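Local coordinates for protein 2-oxoadipate dioxygenase/decarboxylase, chloroplastic/amyloplastic (Oryza sativa, PDB 6W1K) that catalyses the iron(II)-dependent decarboxylation and hydroxylation of 2-oxoadipate to (R)-2-hydroxyglutarate, a step of lysine catabolism, at residues D236-Q241 with L272-F277; P134-I139 with F173-R178. All blocks are in the same frame, centred on the assembly; numbering follows the deposited sequence.

Contact 1: D236-Q241 with L272-F277. With OOG (2-oxoadipic acid), chain F.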
loop_
_atom_site.group_PDB
_atom_site.type_symbol
_atom_site.label_atom_id
_atom_site.label_comp_id
_atom_site.label_asym_id
_atom_site.label_seq_id
_atom_site.Cartn_x
_atom_site.Cartn_y
_atom_site.Cartn_z
ATOM N N ASP A 236 -0.738 17.006 -12.654
ATOM C CA ASP A 236 -1.772 17.095 -13.675
ATOM C C ASP A 236 -3.166 17.256 -13.084
ATOM O O ASP A 236 -4.130 17.392 -13.839
ATOM C CB ASP A 236 -1.728 15.856 -14.594
ATOM C CG ASP A 236 -1.951 14.513 -13.840
ATOM O OD1 ASP A 236 -2.253 14.499 -12.637
ATOM O OD2 ASP A 236 -1.833 13.436 -14.459
ATOM N N GLY A 237 -3.304 17.211 -11.763
ATOM C CA GLY A 237 -4.590 17.389 -11.129
ATOM C C GLY A 237 -5.480 16.164 -11.071
ATOM O O GLY A 237 -6.545 16.237 -10.448
ATOM N N LEU A 238 -5.071 15.034 -11.661
ATOM C CA LEU A 238 -5.955 13.892 -11.887
ATOM C C LEU A 238 -5.852 12.796 -10.836
ATOM O O LEU A 238 -6.743 11.937 -10.769
ATOM C CB LEU A 238 -5.659 13.284 -13.265
ATOM C CG LEU A 238 -5.681 14.318 -14.398
ATOM C CD1 LEU A 238 -5.392 13.649 -15.739
ATOM C CD2 LEU A 238 -7.000 15.096 -14.460
ATOM N N LEU A 239 -4.809 12.795 -10.012
ATOM C CA LEU A 239 -4.667 11.813 -8.951
ATOM C C LEU A 239 -4.624 12.564 -7.628
ATOM O O LEU A 239 -3.703 13.353 -7.386
ATOM C CB LEU A 239 -3.421 10.965 -9.156
ATOM C CG LEU A 239 -3.142 9.986 -8.008
ATOM C CD1 LEU A 239 -4.284 8.950 -7.848
ATOM C CD2 LEU A 239 -1.793 9.298 -8.284
ATOM N N GLN A 240 -5.632 12.335 -6.794
ATOM C CA GLN A 240 -5.778 13.025 -5.519
ATOM C C GLN A 240 -5.873 11.987 -4.410
ATOM O O GLN A 240 -6.699 11.069 -4.471
ATOM C CB GLN A 240 -7.009 13.939 -5.544
ATOM C CG GLN A 240 -7.142 14.724 -6.841
ATOM C CD GLN A 240 -8.136 15.883 -6.752
ATOM O OE1 GLN A 240 -8.874 16.020 -5.775
ATOM N NE2 GLN A 240 -8.162 16.715 -7.789
ATOM N N GLN A 241 -5.021 12.124 -3.398
ATOM C CA GLN A 241 -4.860 11.057 -2.415
ATOM C C GLN A 241 -4.818 11.635 -1.017
ATOM O O GLN A 241 -4.291 12.731 -0.805
ATOM C CB GLN A 241 -3.599 10.265 -2.688
ATOM C CG GLN A 241 -3.589 9.523 -4.016
ATOM C CD GLN A 241 -2.222 8.951 -4.321
ATOM O OE1 GLN A 241 -1.394 9.575 -4.989
ATOM N NE2 GLN A 241 -1.982 7.745 -3.837
ATOM N N LEU A 272 -9.270 11.010 -11.516
ATOM C CA LEU A 272 -10.172 11.770 -12.368
ATOM C C LEU A 272 -10.056 11.331 -13.825
ATOM O O LEU A 272 -9.059 10.737 -14.243
ATOM C CB LEU A 272 -9.887 13.267 -12.265
ATOM C CG LEU A 272 -10.193 13.917 -10.909
ATOM C CD1 LEU A 272 -10.098 15.442 -11.073
ATOM C CD2 LEU A 272 -11.551 13.519 -10.366
ATOM N N VAL A 273 -11.084 11.671 -14.602
ATOM C CA VAL A 273 -11.101 11.314 -16.012
ATOM C C VAL A 273 -9.946 11.991 -16.749
ATOM O O VAL A 273 -9.560 13.129 -16.450
ATOM C CB VAL A 273 -12.450 11.694 -16.652
ATOM C CG1 VAL A 273 -12.534 11.161 -18.046
ATOM C CG2 VAL A 273 -13.618 11.156 -15.840
ATOM N N LEU A 274 -9.398 11.288 -17.731
ATOM C CA LEU A 274 -8.319 11.841 -18.520
ATOM C C LEU A 274 -8.843 12.918 -19.470
ATOM O O LEU A 274 -10.021 12.906 -19.860
ATOM C CB LEU A 274 -7.625 10.749 -19.318
ATOM C CG LEU A 274 -6.792 9.757 -18.512
ATOM C CD1 LEU A 274 -6.479 8.535 -19.366
ATOM C CD2 LEU A 274 -5.515 10.424 -17.993
ATOM N N PRO A 275 -7.980 13.857 -19.869
ATOM C CA PRO A 275 -8.460 14.967 -20.706
ATOM C C PRO A 275 -9.032 14.516 -22.035
ATOM O O PRO A 275 -10.005 15.111 -22.511
ATOM C CB PRO A 275 -7.208 15.840 -20.897
ATOM C CG PRO A 275 -6.026 14.920 -20.588
ATOM C CD PRO A 275 -6.539 13.954 -19.555
ATOM N N GLN A 276 -8.466 13.479 -22.658
ATOM C CA GLN A 276 -9.019 13.030 -23.936
ATOM C C GLN A 276 -10.449 12.522 -23.806
ATOM O O GLN A 276 -11.123 12.356 -24.815
ATOM C CB GLN A 276 -8.154 11.925 -24.540
ATOM C CG GLN A 276 -7.936 10.770 -23.588
ATOM C CD GLN A 276 -6.579 10.821 -22.913
ATOM O OE1 GLN A 276 -6.146 11.876 -22.430
ATOM N NE2 GLN A 276 -5.893 9.673 -22.874
ATOM N N PHE A 277 -10.911 12.234 -22.590
ATOM C CA PHE A 277 -12.276 11.791 -22.327
ATOM C C PHE A 277 -13.045 12.864 -21.560
ATOM O O PHE A 277 -13.972 12.571 -20.803
ATOM C CB PHE A 277 -12.246 10.473 -21.556
ATOM C CG PHE A 277 -11.482 9.382 -22.255
ATOM C CD1 PHE A 277 -11.763 9.088 -23.585
ATOM C CD2 PHE A 277 -10.490 8.651 -21.596
ATOM C CE1 PHE A 277 -11.085 8.095 -24.254
ATOM C CE2 PHE A 277 -9.794 7.643 -22.268
ATOM C CZ PHE A 277 -10.100 7.372 -23.609
HETATM C C2 OOG F . 3.636 3.531 0.149
HETATM C C3 OOG F . 3.342 5.024 -0.001
HETATM C C4 OOG F . 3.127 5.376 -1.477
HETATM C C6 OOG F . 0.971 5.913 -2.917
HETATM O O4 OOG F . 1.605 6.701 -3.664
HETATM O O3 OOG F . -0.277 5.871 -2.978
HETATM C C5 OOG F . 1.717 5.011 -1.941
HETATM C C1 OOG F . 4.083 3.173 1.574
HETATM O O1 OOG F . 4.643 2.153 1.782
HETATM O O2 OOG F . 3.841 4.028 2.650
HETATM O O5 OOG F . 1.192 4.029 -1.552
#
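L238 meets the 272-277 segment with backbone and side chain together. Its carbonyl O accepts the N-H of L272 at 2.8 Å, in the carbonyl plane and almost straight (174° at the hydrogen). With CG beside the backbone N and anti to the carbonyl carbon (chi1 -52°), the two leucine methyls divide the work: CD2 rests near L272 CB and the carbonyl O of V273, while CD1 reaches L274 CD2 at 3.9 Å and P275 CD at 4.0 Å, crossing both side chains at about a right angle. Replacing L238 by alanine would probably open a gap beside L274 and P275, whose apolar carbons would lose the methyl that touches them. L272 returns the contact through CD1, 3.7 Å from G237 O and close to Q240 NE2. That amide nitrogen donates to G237 O at 3.1 Å, with the oxygen lying nearly in the amide plane, and so ties the turn to the strand. Within the turn, D236 OD1 takes the N-H of L238 from above the carboxylate plane, an Asx turn, and OD2 forms a salt bridge with R291. Farther along the strand, Q241 NE2 hydrogen-bonds E267, a metal ligand, and makes a weak bond of 2.7 Å to O3 of 2-oxoadipate. The contact thus joins the turn leading into strand 239-243 to the exit of its antiparallel partner 258-271, in a pair that reaches the substrate site.

Contact 2: P134-I139 with F173-R178; sequences PQSQDI and FQVLSR
V175 and I139 are brought together by their first torsions. In V175, CG1 lies anti to the backbone N (chi1 169°), and this methyl becomes the meeting point for two residues of the other helix. I139 has CG1 anti to its own carbonyl carbon (chi1 -74°), from where the extended chain carries CD1 across the gap to cross the valine obliquely. The methyls I139 CD1 and V175 CG1 come within 3.5 Å, tighter than usual van der Waals contact, and CD1 also lies 3.7 Å from V175 CB.

Q135, one turn before I139, and V175 reach toward each other from opposite directions. The stretched chain of Q135 places the terminal amide against the methyls: CD is 3.7 Å from V175 CG1, and NE2 is 4.0 Å from V175 CG2. V175 CG1 is therefore met by the amide of Q135 and by the CD1 methyl of I139 one turn later.

L176 works beside this cluster. Its CD2 lies 3.5 Å from S136 CB, and CD1 faces I139 CG2 at 4.2 Å. S136 OG is also near L176 CD2, but its hydrogen bond goes to E179, farther along helix 170-179. Helix 181-189 packs here too: L187 touches L176, and A184 and V188 touch F173.

The axes of 134-139 and 173-178 approach to 10.0 Å and cross at -133°, running more antiparallel than parallel. No hydrogen bond links the two segments themselves; they meet by van der Waals contact of methyls with one another, with the amide of Q135 and with S136, while the buried serine hydroxyl is satisfied by a glutamate just beyond, adding a polar tie between the same two helices.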
loop_
_atom_site.group_PDB
_atom_site.type_symbol
_atom_site.label_atom_id
_atom_site.label_comp_id
_atom_site.label_asym_id
_atom_site.label_seq_id
_atom_site.Cartn_x
_atom_site.Cartn_y
_atom_site.Cartn_z
ATOM N N PRO A 134 26.969 2.716 7.718
ATOM C CA PRO A 134 27.454 1.355 7.989
ATOM C C PRO A 134 26.792 0.704 9.194
ATOM O O PRO A 134 26.496 -0.498 9.161
ATOM C CB PRO A 134 28.961 1.565 8.215
ATOM C CG PRO A 134 29.286 2.807 7.435
ATOM C CD PRO A 134 28.067 3.686 7.545
ATOM N N GLN A 135 26.551 1.465 10.264
ATOM C CA GLN A 135 25.931 0.880 11.450
ATOM C C GLN A 135 24.555 0.290 11.137
ATOM O O GLN A 135 24.252 -0.845 11.540
ATOM C CB GLN A 135 25.833 1.933 12.559
ATOM C CG GLN A 135 25.229 1.402 13.847
ATOM C CD GLN A 135 24.985 2.484 14.886
ATOM O OE1 GLN A 135 24.855 3.678 14.570
ATOM N NE2 GLN A 135 24.913 2.065 16.141
ATOM N N SER A 136 23.692 1.046 10.438
ATOM C CA SER A 136 22.371 0.512 10.080
ATOM C C SER A 136 22.476 -0.617 9.067
ATOM O O SER A 136 21.682 -1.562 9.098
ATOM C CB SER A 136 21.461 1.608 9.518
ATOM O OG SER A 136 21.204 2.591 10.509
ATOM N N GLN A 137 23.401 -0.518 8.114
ATOM C CA GLN A 137 23.593 -1.643 7.209
ATOM C C GLN A 137 23.891 -2.912 7.986
ATOM O O GLN A 137 23.412 -3.998 7.625
ATOM C CB GLN A 137 24.716 -1.360 6.211
ATOM C CG GLN A 137 24.407 -0.249 5.265
ATOM C CD GLN A 137 25.383 -0.182 4.111
ATOM O OE1 GLN A 137 25.726 -1.196 3.504
ATOM N NE2 GLN A 137 25.823 1.024 3.794
ATOM N N ASP A 138 24.690 -2.803 9.056
ATOM C CA ASP A 138 25.076 -4.000 9.792
ATOM C C ASP A 138 23.910 -4.541 10.612
ATOM O O ASP A 138 23.784 -5.754 10.793
ATOM C CB ASP A 138 26.253 -3.731 10.724
ATOM C CG ASP A 138 27.564 -3.541 9.984
ATOM O OD1 ASP A 138 27.618 -3.807 8.765
ATOM O OD2 ASP A 138 28.543 -3.108 10.632
ATOM N N ILE A 139 23.066 -3.656 11.137
ATOM C CA ILE A 139 21.902 -4.099 11.887
ATOM C C ILE A 139 20.939 -4.836 10.957
ATOM O O ILE A 139 20.471 -5.941 11.252
ATOM C CB ILE A 139 21.215 -2.900 12.568
ATOM C CG1 ILE A 139 22.001 -2.399 13.767
ATOM C CG2 ILE A 139 19.772 -3.285 12.969
ATOM C CD1 ILE A 139 21.584 -1.007 14.192
ATOM N N PHE A 173 15.968 -1.290 16.877
ATOM C CA PHE A 173 14.853 -0.466 16.420
ATOM C C PHE A 173 15.148 1.010 16.667
ATOM O O PHE A 173 14.916 1.852 15.798
ATOM C CB PHE A 173 13.583 -0.913 17.144
ATOM C CG PHE A 173 12.344 -0.125 16.787
ATOM C CD1 PHE A 173 11.883 0.866 17.614
ATOM C CD2 PHE A 173 11.627 -0.420 15.646
ATOM C CE1 PHE A 173 10.718 1.578 17.291
ATOM C CE2 PHE A 173 10.470 0.264 15.336
ATOM C CZ PHE A 173 10.023 1.272 16.149
ATOM N N GLN A 174 15.693 1.330 17.832
ATOM C CA GLN A 174 16.018 2.713 18.147
ATOM C C GLN A 174 17.007 3.295 17.140
ATOM O O GLN A 174 16.828 4.422 16.668
ATOM C CB GLN A 174 16.597 2.806 19.553
ATOM C CG GLN A 174 15.603 2.971 20.664
ATOM C CD GLN A 174 16.321 3.036 22.004
ATOM O OE1 GLN A 174 17.095 2.130 22.344
ATOM N NE2 GLN A 174 16.111 4.123 22.750
ATOM N N VAL A 175 18.091 2.564 16.848
ATOM C CA VAL A 175 19.117 3.060 15.924
ATOM C C VAL A 175 18.532 3.278 14.528
ATOM O O VAL A 175 18.800 4.297 13.873
ATOM C CB VAL A 175 20.306 2.080 15.888
ATOM C CG1 VAL A 175 21.255 2.430 14.758
ATOM C CG2 VAL A 175 21.047 2.080 17.225
ATOM N N LEU A 176 17.748 2.325 14.041
ATOM C CA LEU A 176 17.152 2.494 12.708
ATOM C C LEU A 176 16.161 3.648 12.693
ATOM O O LEU A 176 16.141 4.445 11.748
ATOM C CB LEU A 176 16.472 1.209 12.280
ATOM C CG LEU A 176 17.388 0.044 11.913
ATOM C CD1 LEU A 176 16.480 -1.122 11.452
ATOM C CD2 LEU A 176 18.415 0.412 10.846
ATOM N N SER A 177 15.337 3.758 13.738
ATOM C CA SER A 177 14.357 4.834 13.787
ATOM C C SER A 177 15.000 6.191 13.621
ATOM O O SER A 177 14.366 7.115 13.104
ATOM C CB SER A 177 13.586 4.827 15.100
ATOM O OG SER A 177 12.704 3.733 15.166
ATOM N N ARG A 178 16.239 6.348 14.091
ATOM C CA ARG A 178 16.895 7.650 14.040
ATOM C C ARG A 178 17.429 7.973 12.647
ATOM O O ARG A 178 17.543 9.150 12.284
ATOM C CB ARG A 178 18.029 7.691 15.068
ATOM C CG ARG A 178 17.559 7.840 16.521
ATOM C CD ARG A 178 18.715 7.633 17.501
ATOM N NE ARG A 178 18.237 7.384 18.859
ATOM C CZ ARG A 178 18.671 6.398 19.644
ATOM N NH1 ARG A 178 19.600 5.549 19.211
ATOM N NH2 ARG A 178 18.178 6.262 20.869
#

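Contact 1 and contact 2 lie on opposite sides of the chain's centre, their centres about 40 Å apart, and share no helix or strand. They follow one another in sequence, 134-139 with 173-178 closing before 236-241 with 272-277 begins. Contact 1 is a surface junction of turn and loop at the end of two sheet strands, and backbone hydrogen bonding accompanies its apolar contacts. Contact 2 is a mostly buried helix pair in which side chains alone meet across the segments. Their relation to the active site also differs: one segment of contact 1 carries a substrate-binding glutamine at its end, though it does not touch the other segment, whereas contact 2 contributes no ligand-pocket residue and joins two helices.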